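Long-range contacts in citryl-CoA lyase (Hydrogenobacter thermophilus, PDB 6HXP), which binds coenzyme A and probably cleaves citryl-CoA to acetyl-CoA and oxaloacetate, as a member of the citrate synthase family: residues R49-M53 with I155-F161; T149-M153 with A191-I195; F161-C166 with A194-M199. One frame throughout, in Å; residues are numbered along the deposited sequence. Where two conformers were deposited one is given.

Contact 1: residues R49-M53 with I155-F161; sequences RESRM and IARVLEF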
ATOM      1  N   ARG A  49      22.393  -1.500  28.463  1.00 23.54           N
ATOM      2  CA  ARG A  49      23.100  -2.041  27.301  1.00 23.91           C
ATOM      3  C   ARG A  49      22.155  -2.284  26.131  1.00 24.50           C
ATOM      4  O   ARG A  49      22.496  -1.974  24.990  1.00 24.14           O
ATOM      5  CB  ARG A  49      23.807  -3.320  27.674  1.00 23.03           C
ATOM      6  CG  ARG A  49      25.015  -3.059  28.579  1.00 27.96           C
ATOM      7  CD  ARG A  49      25.595  -4.334  29.179  1.00 30.00           C
ATOM      8  NE  ARG A  49      26.792  -4.127  30.027  1.00 34.65           N
ATOM      9  CZ  ARG A  49      26.761  -3.770  31.310  1.00 52.17           C
ATOM     10  NH1 ARG A  49      25.599  -3.547  31.918  1.00 40.31           N
ATOM     11  NH2 ARG A  49      27.895  -3.626  31.997  1.00 42.73           N
ATOM     12  N   GLU A  50      20.955  -2.791  26.394  1.00 22.25           N
ATOM     13  CA  GLU A  50      19.962  -2.975  25.330  1.00 21.44           C
ATOM     14  C   GLU A  50      19.588  -1.647  24.710  1.00 22.04           C
ATOM     15  O   GLU A  50      19.377  -1.549  23.498  1.00 22.09           O
ATOM     16  CB  GLU A  50      18.699  -3.640  25.901  1.00 21.95           C
ATOM     17  CG  GLU A  50      18.888  -5.106  26.263  1.00 22.71           C
ATOM     18  CD  GLU A  50      17.791  -5.708  27.127  1.00 28.69           C
ATOM     19  OE1 GLU A  50      16.979  -4.952  27.686  1.00 24.12           O
ATOM     20  OE2 GLU A  50      17.806  -6.933  27.353  1.00 37.04           O
ATOM     21  N   SER A  51      19.449  -0.623  25.540  1.00 20.73           N
ATOM     22  CA  SER A  51      19.055   0.713  25.064  1.00 20.58           C
ATOM     23  C   SER A  51      20.099   1.215  24.074  1.00 23.12           C
ATOM     24  O   SER A  51      19.747   1.661  22.984  1.00 22.11           O
ATOM     25  CB  SER A  51      18.975   1.704  26.220  1.00 21.94           C
ATOM     26  OG  SER A  51      17.948   1.371  27.151  1.00 22.70           O
ATOM     27  N   ARG A  52      21.370   1.149  24.431  1.00 22.57           N
ATOM     28  CA  ARG A  52      22.436   1.609  23.537  1.00 22.65           C
ATOM     29  C   ARG A  52      22.492   0.793  22.260  1.00 22.87           C
ATOM     30  O   ARG A  52      22.717   1.336  21.164  1.00 23.09           O
ATOM     31  CB  ARG A  52      23.772   1.526  24.282  1.00 24.29           C
ATOM     32  CG  ARG A  52      23.821   2.606  25.341  1.00 30.46           C
ATOM     33  CD  ARG A  52      25.054   2.605  26.214  1.00 48.80           C
ATOM     34  NE  ARG A  52      24.940   3.645  27.241  1.00 65.45           N
ATOM     35  CZ  ARG A  52      25.965   4.283  27.797  1.00 92.00           C
ATOM     36  NH1 ARG A  52      27.210   4.000  27.432  1.00 82.11           N
ATOM     37  NH2 ARG A  52      25.753   5.206  28.726  1.00 83.36           N
ATOM     38  N   MET A  53      22.312  -0.525  22.344  1.00 21.66           N
ATOM     39  CA  MET A  53      22.363  -1.340  21.139  1.00 20.89           C
ATOM     40  C   MET A  53      21.186  -1.053  20.241  1.00 23.70           C
ATOM     41  O   MET A  53      21.312  -1.108  19.020  1.00 22.99           O
ATOM     42  CB  MET A  53      22.462  -2.833  21.465  1.00 22.73           C
ATOM     43  CG  MET A  53      23.771  -3.235  22.059  1.00 25.83           C
ATOM     44  SD  MET A  53      25.220  -2.784  21.110  1.00 28.00           S
ATOM     45  CE  MET A  53      24.907  -3.558  19.634  1.00 26.72           C
ATOM     46  N   ILE A 155      30.826  -2.028  19.078  1.00 26.52           N
ATOM     47  CA  ILE A 155      29.989  -1.396  20.127  1.00 25.66           C
ATOM     48  C   ILE A 155      29.492  -2.467  21.101  1.00 28.96           C
ATOM     49  O   ILE A 155      29.599  -2.298  22.330  1.00 29.28           O
ATOM     50  CB  ILE A 155      28.824  -0.616  19.489  1.00 26.09           C
ATOM     51  CG1 ILE A 155      29.352   0.600  18.699  1.00 26.18           C
ATOM     52  CG2 ILE A 155      27.847  -0.133  20.569  1.00 27.75           C
ATOM     53  CD1 ILE A 155      28.320   1.109  17.684  1.00 26.62           C
ATOM     54  N   ALA A 156      28.983  -3.585  20.563  1.00 26.55           N
ATOM     55  CA  ALA A 156      28.497  -4.680  21.421  1.00 25.28           C
ATOM     56  C   ALA A 156      29.617  -5.159  22.367  1.00 27.96           C
ATOM     57  O   ALA A 156      29.348  -5.416  23.529  1.00 28.81           O
ATOM     58  CB  ALA A 156      28.037  -5.825  20.572  1.00 25.50           C
ATOM     59  N   ARG A 157      30.871  -5.234  21.891  0.50 27.87           N
ATOM     60  CA  ARG A 157      31.978  -5.670  22.745  0.50 29.82           C
ATOM     61  C   ARG A 157      32.344  -4.603  23.784  0.50 34.19           C
ATOM     62  O   ARG A 157      32.567  -4.942  24.953  0.50 33.71           O
ATOM     63  CB  ARG A 157      33.222  -6.013  21.903  0.50 31.09           C
ATOM     64  CG  ARG A 157      33.130  -7.326  21.135  0.50 33.98           C
ATOM     65  CD  ARG A 157      34.418  -7.569  20.373  0.50 38.00           C
ATOM     66  NE  ARG A 157      34.391  -8.775  19.543  0.50 40.60           N
ATOM     67  CZ  ARG A 157      34.578 -10.013  19.994  0.50 49.48           C
ATOM     68  NH1 ARG A 157      34.759 -10.235  21.288  0.50 40.62           N
ATOM     69  NH2 ARG A 157      34.562 -11.038  19.155  0.50 32.86           N
ATOM     70  N   VAL A 158      32.402  -3.315  23.390  0.50 31.46           N
ATOM     71  CA  VAL A 158      32.752  -2.241  24.349  0.50 33.27           C
ATOM     72  C   VAL A 158      31.745  -2.188  25.506  0.50 35.55           C
ATOM     73  O   VAL A 158      32.121  -1.936  26.661  0.50 36.64           O
ATOM     74  CB  VAL A 158      32.898  -0.860  23.637  0.50 38.26           C
ATOM     75  CG1 VAL A 158      32.903   0.307  24.634  0.50 39.75           C
ATOM     76  CG2 VAL A 158      34.168  -0.832  22.790  0.50 38.62           C
ATOM     77  N   LEU A 159      30.476  -2.457  25.188  1.00 30.27           N
ATOM     78  CA  LEU A 159      29.390  -2.421  26.158  1.00 30.98           C
ATOM     79  C   LEU A 159      29.242  -3.685  26.948  1.00 33.67           C
ATOM     80  O   LEU A 159      28.416  -3.699  27.853  1.00 34.71           O
ATOM     81  CB  LEU A 159      28.077  -2.148  25.424  1.00 29.83           C
ATOM     82  CG  LEU A 159      27.947  -0.784  24.767  1.00 34.66           C
ATOM     83  CD1 LEU A 159      26.615  -0.673  24.090  1.00 34.37           C
ATOM     84  CD2 LEU A 159      28.085   0.342  25.782  1.00 41.85           C
ATOM     85  N   GLU A 160      29.961  -4.773  26.591  1.00 31.13           N
ATOM     86  CA  GLU A 160      29.846  -6.075  27.241  1.00 31.81           C
ATOM     87  C   GLU A 160      28.457  -6.674  26.984  1.00 31.86           C
ATOM     88  O   GLU A 160      27.947  -7.428  27.802  1.00 33.64           O
ATOM     89  CB  GLU A 160      30.203  -6.032  28.724  1.00 36.91           C
ATOM     90  CG  GLU A 160      31.598  -5.492  28.939  1.00 40.35           C
ATOM     91  CD  GLU A 160      31.973  -5.461  30.400  1.00 65.18           C
ATOM     92  OE1 GLU A 160      31.238  -4.819  31.184  1.00 59.46           O
ATOM     93  OE2 GLU A 160      32.957  -6.137  30.768  1.00 73.79           O
ATOM     94  N   PHE A 161      27.872  -6.311  25.856  1.00 28.33           N
ATOM     95  CA  PHE A 161      26.601  -6.821  25.373  1.00 26.82           C
ATOM     96  C   PHE A 161      26.820  -8.075  24.527  1.00 29.19           C
ATOM     97  O   PHE A 161      25.989  -8.979  24.525  1.00 29.05           O
ATOM     98  CB  PHE A 161      25.900  -5.734  24.537  1.00 26.25           C
ATOM     99  CG  PHE A 161      24.699  -6.213  23.780  1.00 26.51           C
ATOM    100  CD1 PHE A 161      24.828  -6.756  22.514  1.00 27.55           C
ATOM    101  CD2 PHE A 161      23.439  -6.068  24.303  1.00 29.12           C
ATOM    102  CE1 PHE A 161      23.709  -7.192  21.810  1.00 27.22           C
ATOM    103  CE2 PHE A 161      22.321  -6.444  23.575  1.00 29.44           C
ATOM    104  CZ  PHE A 161      22.466  -7.027  22.351  1.00 25.97           C
TER

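Contact 2: residues T149-M153 with A191-I195; sequences TKRLM and AIAAI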
ATOM      1  N   THR A 149      28.867  -4.252  10.055  1.00 24.01           N
ATOM      2  CA  THR A 149      28.868  -5.308  11.045  1.00 22.80           C
ATOM      3  C   THR A 149      29.968  -5.041  12.078  1.00 26.05           C
ATOM      4  O   THR A 149      29.712  -5.162  13.274  1.00 25.73           O
ATOM      5  CB  THR A 149      29.157  -6.631  10.368  1.00 25.10           C
ATOM      6  OG1 THR A 149      28.036  -6.921   9.536  1.00 26.06           O
ATOM      7  CG2 THR A 149      29.368  -7.777  11.377  1.00 26.14           C
ATOM      8  N   LYS A 150      31.175  -4.696  11.616  1.00 25.76           N
ATOM      9  CA  LYS A 150      32.300  -4.438  12.518  1.00 26.58           C
ATOM     10  C   LYS A 150      31.942  -3.317  13.489  1.00 28.06           C
ATOM     11  O   LYS A 150      32.217  -3.440  14.672  1.00 27.93           O
ATOM     12  CB  LYS A 150      33.574  -4.083  11.743  1.00 29.42           C
ATOM     13  CG  LYS A 150      34.776  -3.896  12.681  1.00 36.67           C
ATOM     14  CD  LYS A 150      36.070  -3.776  11.948  1.00 45.02           C
ATOM     15  CE  LYS A 150      37.247  -3.851  12.900  1.00 59.34           C
ATOM     16  NZ  LYS A 150      37.237  -2.752  13.908  1.00 56.19           N
ATOM     17  N   ARG A 151      31.304  -2.258  13.018  1.00 26.10           N
ATOM     18  CA  ARG A 151      30.965  -1.151  13.901  1.00 24.41           C
ATOM     19  C   ARG A 151      29.995  -1.614  15.002  1.00 25.86           C
ATOM     20  O   ARG A 151      30.189  -1.303  16.186  1.00 26.54           O
ATOM     21  CB  ARG A 151      30.351  -0.010  13.090  1.00 24.81           C
ATOM     22  CG  ARG A 151      29.917   1.215  13.902  1.00 24.89           C
ATOM     23  CD  ARG A 151      31.086   1.829  14.613  1.00 28.20           C
ATOM     24  NE  ARG A 151      30.648   3.026  15.316  1.00 26.97           N
ATOM     25  CZ  ARG A 151      31.267   3.523  16.374  1.00 37.77           C
ATOM     26  NH1 ARG A 151      32.379   2.949  16.833  1.00 36.72           N
ATOM     27  NH2 ARG A 151      30.772   4.586  17.002  1.00 36.31           N
ATOM     28  N   LEU A 152      28.954  -2.341  14.598  1.00 23.44           N
ATOM     29  CA  LEU A 152      27.954  -2.829  15.549  1.00 21.50           C
ATOM     30  C   LEU A 152      28.569  -3.814  16.568  1.00 25.68           C
ATOM     31  O   LEU A 152      28.253  -3.745  17.762  1.00 24.82           O
ATOM     32  CB  LEU A 152      26.799  -3.484  14.832  1.00 21.16           C
ATOM     33  CG  LEU A 152      25.828  -2.519  14.186  1.00 23.74           C
ATOM     34  CD1 LEU A 152      24.897  -3.267  13.231  1.00 23.62           C
ATOM     35  CD2 LEU A 152      24.981  -1.778  15.256  1.00 23.38           C
ATOM     36  N   MET A 153      29.420  -4.712  16.100  1.00 24.43           N
ATOM     37  CA  MET A 153      30.048  -5.697  16.967  1.00 25.17           C
ATOM     38  C   MET A 153      31.063  -5.041  17.878  1.00 28.45           C
ATOM     39  O   MET A 153      31.204  -5.451  19.031  1.00 29.34           O
ATOM     40  CB  MET A 153      30.635  -6.897  16.199  1.00 26.90           C
ATOM     41  CG  MET A 153      29.573  -7.721  15.485  1.00 28.28           C
ATOM     42  SD  MET A 153      28.353  -8.390  16.667  1.00 31.06           S
ATOM     43  CE  MET A 153      27.248  -9.243  15.560  1.00 30.85           C
ATOM     44  N   ALA A 191      24.345  -9.161  11.223  1.00 24.39           N
ATOM     45  CA  ALA A 191      24.764  -8.441  12.453  1.00 24.14           C
ATOM     46  C   ALA A 191      23.548  -7.954  13.257  1.00 24.44           C
ATOM     47  O   ALA A 191      23.447  -8.209  14.470  1.00 24.32           O
ATOM     48  CB  ALA A 191      25.636  -7.264  12.087  1.00 24.81           C
ATOM     49  N   ILE A 192      22.594  -7.316  12.584  1.00 23.13           N
ATOM     50  CA  ILE A 192      21.374  -6.867  13.266  1.00 22.06           C
ATOM     51  C   ILE A 192      20.591  -8.060  13.772  1.00 22.46           C
ATOM     52  O   ILE A 192      20.085  -8.064  14.894  1.00 22.51           O
ATOM     53  CB  ILE A 192      20.561  -5.988  12.305  1.00 25.02           C
ATOM     54  CG1 ILE A 192      21.320  -4.673  12.069  1.00 26.40           C
ATOM     55  CG2 ILE A 192      19.190  -5.754  12.863  1.00 26.47           C
ATOM     56  CD1 ILE A 192      20.727  -3.838  11.012  1.00 34.84           C
ATOM     57  N   ALA A 193      20.499  -9.123  12.969  1.00 21.33           N
ATOM     58  CA  ALA A 193      19.829 -10.332  13.414  1.00 20.97           C
ATOM     59  C   ALA A 193      20.491 -10.902  14.690  1.00 22.67           C
ATOM     60  O   ALA A 193      19.782 -11.316  15.610  1.00 23.43           O
ATOM     61  CB  ALA A 193      19.855 -11.382  12.309  1.00 21.78           C
ATOM     62  N   ALA A 194      21.847 -10.916  14.757  1.00 22.72           N
ATOM     63  CA  ALA A 194      22.525 -11.425  15.926  1.00 22.89           C
ATOM     64  C   ALA A 194      22.223 -10.574  17.152  1.00 22.75           C
ATOM     65  O   ALA A 194      21.960 -11.096  18.240  1.00 24.12           O
ATOM     66  CB  ALA A 194      24.024 -11.427  15.683  1.00 25.55           C
ATOM     67  N   ILE A 195      22.236  -9.262  16.983  1.00 22.11           N
ATOM     68  CA  ILE A 195      22.023  -8.338  18.103  1.00 22.48           C
ATOM     69  C   ILE A 195      20.572  -8.442  18.585  1.00 23.68           C
ATOM     70  O   ILE A 195      20.340  -8.505  19.780  1.00 23.31           O
ATOM     71  CB  ILE A 195      22.408  -6.923  17.664  1.00 24.02           C
ATOM     72  CG1 ILE A 195      23.947  -6.852  17.517  1.00 27.32           C
ATOM     73  CG2 ILE A 195      21.920  -5.850  18.649  1.00 25.68           C
ATOM     74  CD1 ILE A 195      24.393  -5.828  16.635  1.00 31.34           C
TER

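Contact 3: residues F161-C166 with A194-M199; sequences FYGEHC and AIASEM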
ATOM      1  N   PHE A 161      27.872  -6.311  25.856  1.00 28.33           N
ATOM      2  CA  PHE A 161      26.601  -6.821  25.373  1.00 26.82           C
ATOM      3  C   PHE A 161      26.820  -8.075  24.527  1.00 29.19           C
ATOM      4  O   PHE A 161      25.989  -8.979  24.525  1.00 29.05           O
ATOM      5  CB  PHE A 161      25.900  -5.734  24.537  1.00 26.25           C
ATOM      6  CG  PHE A 161      24.699  -6.213  23.780  1.00 26.51           C
ATOM      7  CD1 PHE A 161      24.828  -6.756  22.514  1.00 27.55           C
ATOM      8  CD2 PHE A 161      23.439  -6.068  24.303  1.00 29.12           C
ATOM      9  CE1 PHE A 161      23.709  -7.192  21.810  1.00 27.22           C
ATOM     10  CE2 PHE A 161      22.321  -6.444  23.575  1.00 29.44           C
ATOM     11  CZ  PHE A 161      22.466  -7.027  22.351  1.00 25.97           C
ATOM     12  N   TYR A 162      27.914  -8.103  23.767  1.00 28.05           N
ATOM     13  CA  TYR A 162      28.288  -9.220  22.913  1.00 26.42           C
ATOM     14  C   TYR A 162      28.165 -10.527  23.679  1.00 29.52           C
ATOM     15  O   TYR A 162      28.814 -10.705  24.708  1.00 32.40           O
ATOM     16  CB  TYR A 162      29.717  -8.993  22.406  1.00 28.67           C
ATOM     17  CG  TYR A 162      30.186  -9.952  21.340  1.00 29.65           C
ATOM     18  CD1 TYR A 162      30.677 -11.208  21.673  1.00 33.09           C
ATOM     19  CD2 TYR A 162      30.241  -9.563  20.011  1.00 29.51           C
ATOM     20  CE1 TYR A 162      31.219 -12.052  20.704  1.00 34.54           C
ATOM     21  CE2 TYR A 162      30.809 -10.381  19.043  1.00 30.61           C
ATOM     22  CZ  TYR A 162      31.236 -11.651  19.380  1.00 33.79           C
ATOM     23  OH  TYR A 162      31.783 -12.457  18.414  1.00 36.78           O
ATOM     24  N   GLY A 163      27.339 -11.433  23.163  1.00 27.26           N
ATOM     25  CA  GLY A 163      27.088 -12.703  23.819  1.00 29.33           C
ATOM     26  C   GLY A 163      27.067 -13.878  22.876  1.00 32.12           C
ATOM     27  O   GLY A 163      27.682 -13.840  21.810  1.00 30.79           O
ATOM     28  N   GLU A 164      26.354 -14.910  23.275  1.00 30.49           N
ATOM     29  CA  GLU A 164      26.329 -16.193  22.564  1.00 29.86           C
ATOM     30  C   GLU A 164      25.836 -16.092  21.126  1.00 30.51           C
ATOM     31  O   GLU A 164      26.375 -16.765  20.252  1.00 30.73           O
ATOM     32  CB  GLU A 164      25.505 -17.246  23.340  1.00 32.87           C
ATOM     33  CG  GLU A 164      24.039 -16.911  23.555  1.00 38.91           C
ATOM     34  CD  GLU A 164      23.282 -17.882  24.443  1.00 61.50           C
ATOM     35  OE1 GLU A 164      23.827 -18.971  24.726  1.00 47.47           O
ATOM     36  OE2 GLU A 164      22.138 -17.566  24.841  1.00 54.22           O
ATOM     37  N   HIS A 165      24.829 -15.231  20.878  1.00 28.15           N
ATOM     38  CA  HIS A 165      24.310 -15.052  19.524  1.00 26.08           C
ATOM     39  C   HIS A 165      25.281 -14.302  18.614  1.00 28.16           C
ATOM     40  O   HIS A 165      25.476 -14.686  17.464  1.00 27.60           O
ATOM     41  CB  HIS A 165      22.916 -14.405  19.537  1.00 25.70           C
ATOM     42  CG  HIS A 165      21.873 -15.271  20.186  1.00 28.02           C
ATOM     43  ND1 HIS A 165      21.570 -15.153  21.542  1.00 30.42           N
ATOM     44  CD2 HIS A 165      21.122 -16.260  19.659  1.00 29.99           C
ATOM     45  CE1 HIS A 165      20.647 -16.081  21.789  1.00 31.14           C
ATOM     46  NE2 HIS A 165      20.340 -16.769  20.690  1.00 31.93           N
ATOM     47  N   CYS A 166      25.893 -13.239  19.129  1.00 25.71           N
ATOM     48  CA  CYS A 166      26.912 -12.496  18.373  1.00 26.36           C
ATOM     49  C   CYS A 166      28.086 -13.423  18.054  1.00 30.07           C
ATOM     50  O   CYS A 166      28.592 -13.440  16.919  1.00 29.85           O
ATOM     51  CB  CYS A 166      27.385 -11.282  19.145  1.00 26.64           C
ATOM     52  SG  CYS A 166      26.145  -9.989  19.301  1.00 29.69           S
ATOM     53  N   ALA A 194      21.847 -10.916  14.757  1.00 22.72           N
ATOM     54  CA  ALA A 194      22.525 -11.425  15.926  1.00 22.89           C
ATOM     55  C   ALA A 194      22.223 -10.574  17.152  1.00 22.75           C
ATOM     56  O   ALA A 194      21.960 -11.096  18.240  1.00 24.12           O
ATOM     57  CB  ALA A 194      24.024 -11.427  15.683  1.00 25.55           C
ATOM     58  N   ILE A 195      22.236  -9.262  16.983  1.00 22.11           N
ATOM     59  CA  ILE A 195      22.023  -8.338  18.103  1.00 22.48           C
ATOM     60  C   ILE A 195      20.572  -8.442  18.585  1.00 23.68           C
ATOM     61  O   ILE A 195      20.340  -8.505  19.780  1.00 23.31           O
ATOM     62  CB  ILE A 195      22.408  -6.923  17.664  1.00 24.02           C
ATOM     63  CG1 ILE A 195      23.947  -6.852  17.517  1.00 27.32           C
ATOM     64  CG2 ILE A 195      21.920  -5.850  18.649  1.00 25.68           C
ATOM     65  CD1 ILE A 195      24.393  -5.828  16.635  1.00 31.34           C
ATOM     66  N   ALA A 196      19.608  -8.462  17.664  1.00 21.78           N
ATOM     67  CA  ALA A 196      18.209  -8.574  18.059  1.00 21.79           C
ATOM     68  C   ALA A 196      17.978  -9.930  18.739  1.00 23.59           C
ATOM     69  O   ALA A 196      17.186 -10.031  19.675  1.00 23.77           O
ATOM     70  CB  ALA A 196      17.297  -8.429  16.850  1.00 22.51           C
ATOM     71  N   SER A 197      18.676 -10.972  18.295  1.00 21.83           N
ATOM     72  CA  SER A 197      18.573 -12.287  18.939  1.00 23.16           C
ATOM     73  C   SER A 197      19.166 -12.273  20.321  1.00 24.70           C
ATOM     74  O   SER A 197      18.601 -12.853  21.245  1.00 25.82           O
ATOM     75  CB  SER A 197      19.228 -13.359  18.075  1.00 24.80           C
ATOM     76  OG  SER A 197      18.591 -13.501  16.810  1.00 25.42           O
ATOM     77  N   GLU A 198      20.295 -11.562  20.488  1.00 23.79           N
ATOM     78  CA  GLU A 198      20.940 -11.401  21.798  1.00 24.00           C
ATOM     79  C   GLU A 198      19.974 -10.746  22.789  1.00 26.98           C
ATOM     80  O   GLU A 198      20.046 -11.041  24.002  1.00 28.51           O
ATOM     81  CB  GLU A 198      22.228 -10.582  21.683  1.00 25.63           C
ATOM     82  CG  GLU A 198      23.238 -10.913  22.762  1.00 26.67           C
ATOM     83  CD  GLU A 198      24.005 -12.165  22.398  1.00 29.41           C
ATOM     84  OE1 GLU A 198      24.991 -12.042  21.634  1.00 27.90           O
ATOM     85  OE2 GLU A 198      23.512 -13.274  22.700  1.00 30.15           O
ATOM     86  N   MET A 199      19.110  -9.816  22.299  0.68 24.36           N
ATOM     87  CA  MET A 199      18.063  -9.133  23.085  0.68 23.32           C
ATOM     88  C   MET A 199      16.853 -10.040  23.379  0.68 26.77           C
ATOM     89  O   MET A 199      15.945  -9.602  24.073  0.68 28.55           O
ATOM     90  CB  MET A 199      17.529  -7.888  22.334  0.68 23.89           C
ATOM     91  CG  MET A 199      18.511  -6.760  22.211  0.68 26.20           C
ATOM     92  SD  MET A 199      17.902  -5.529  21.080  0.68 25.52           S
ATOM     93  CE  MET A 199      19.219  -4.326  21.095  0.68 25.10           C
TER

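Contact 1: residues R49-M53 with I155-F161
M53 lays its CG over the middle of the F161 ring, 3.5 Å from the ring centroid, in a CH-pi contact only 11° off the ring normal. Its SD stands over the same face, making a Met-aromatic contact as well. The bent thioether then carries SD against I155 CG2 and L159 CD1, and sets CE 4.0 Å from A156 CB. L159 also crosses R52 at a slant, its CD1 3.6 Å from R52 CB. At the solvent edge, R49 NE donates to L159 O (2.7 Å), a bent bond (131°) that meets the carbonyl nearly end-on. R49 NH2 adds a long salt bridge to E160 OE1 (3.6 Å).

What positions these partners is a Schellman motif: E160 takes positive phi, and F161 N bonds back to A156 O. A chi1 of 170°, which puts CG opposite the backbone N, swings the F161 ring to where M53 can lie over it. An alanine in place of F161 is likely to leave M53 CG and SD without their aromatic face and open a gap between the two segments. The contact thus joins helix 48-60 to the last turn of helix 147-158 and the turn that follows it, while I195 and E198 of helix 188-198 also touch F161.

Contact 2: residues T149-M153 with A191-I195
The methyl of A191 is the central bump of this helix pair, pointing into a hollow lined by T149, L152 and M153. Both branches of T149 form one wall: OG1 approaches to 3.5 Å of A191 CB, and CG2 lies 3.8 Å from that same methyl. The T149 hydroxyl is not left to an apolar neighbour, since it is hydrogen-bonded to L186 O, just ahead of helix 188-198. A methyl takes little room, which probably allows the local approach of T149 CA and A191 CA to 5.4 Å.

In the other direction L152 is the bump. It enters between the two isoleucines of the facing helix, its CD1 4.0 Å from I192 CG1, while I195 reaches back so that its CD1 lies 3.8 Å from L152 CB.

M153 closes the other flank. Its chain bends at chi2 (-60°) and then runs straight through chi3 (179°), which carries CE across to the small residues of the partner, 3.9 Å from A194 CB. The same methyl rests near A191 CA, so the two alanines give it a shallow seat.

The segments run nearly parallel, at 21°, their axes 10.2 Å apart at closest approach, with large side chains meeting small ones at A191 and A194 and large ones at I192 and I195. All seven touching residues are buried in the mainly helical body of this citrate synthase family member. Around the pair, helix 48-60 packs on L152 and I195, helix 101-116 on I192 and A194, and helix 164-180 on M153 and A194. V28 of a second subunit also packs on L152, which therefore reaches the subunit interface.

Contact 3: residues F161-C166 with A194-M199
E198 drives its carboxylate into the first turn of helix 164-180, where backbone N-H groups have no earlier helical carbonyl to bond. OE1 receives C166 N in a nearly straight bond (2.9 Å, 167°), together with a weak one from G163 N, the N-cap residue. OE2 takes two donors from H165: the backbone N on its syn lone pair (3.0 Å, 163°), and ring ND1 from above the carboxylate plane (2.9 Å). Both reach OE2 from the same face, and OE2 lies close to the imidazole plane. This His-carboxylate bond probably helps to fix the rotation of the ring, over one face of which S197 O sits, while S197 CB makes an off-centre CH-pi contact. Four bonds, the one from G163 N weak, grip the carboxylate, and the helix N-terminus probably helps to stabilise its negative charge, although E164 OE2 lies only 5.0 Å from E198 OE2.

The bend at chi2 (81°) turns E198 back toward these donors. Its CB packs 3.6 Å from F161 CZ, and the rim of that ring also meets I195 O and M199 CG. C166 SG adds apolar contact to I195 CG1 (4.2 Å).

The contact ties the turn after helix 147-158 and the start of helix 164-180 to the end of helix 188-198. I110 and V114 of helix 101-116 pack on H165, and M53 and M57 of helix 48-60 on M199.

In the fold
Contacts 2 and 3 both use helix 188-198, and contact 1 borders it through M53 and F161, which touch I195. F161 belongs to both contact 1 and contact 3, whose centres are about 10 Å apart, and A194 and I195 to both contact 2 and contact 3, about 8 Å apart between centres. Contacts 1 and 2, with centres about 11 Å apart, share helix 147-158 and meet where M53 CE lies 3.8 Å from I195 CD1. Contacts 2 and 3 also meet through sulfur, M153 SD lying 3.8 Å from C166 SG. From bound coenzyme A, the side chain of T149 in contact 2 is about 11 Å away and that of the shared A194 about 13 Å, whereas contact 1 lies away from the binding site.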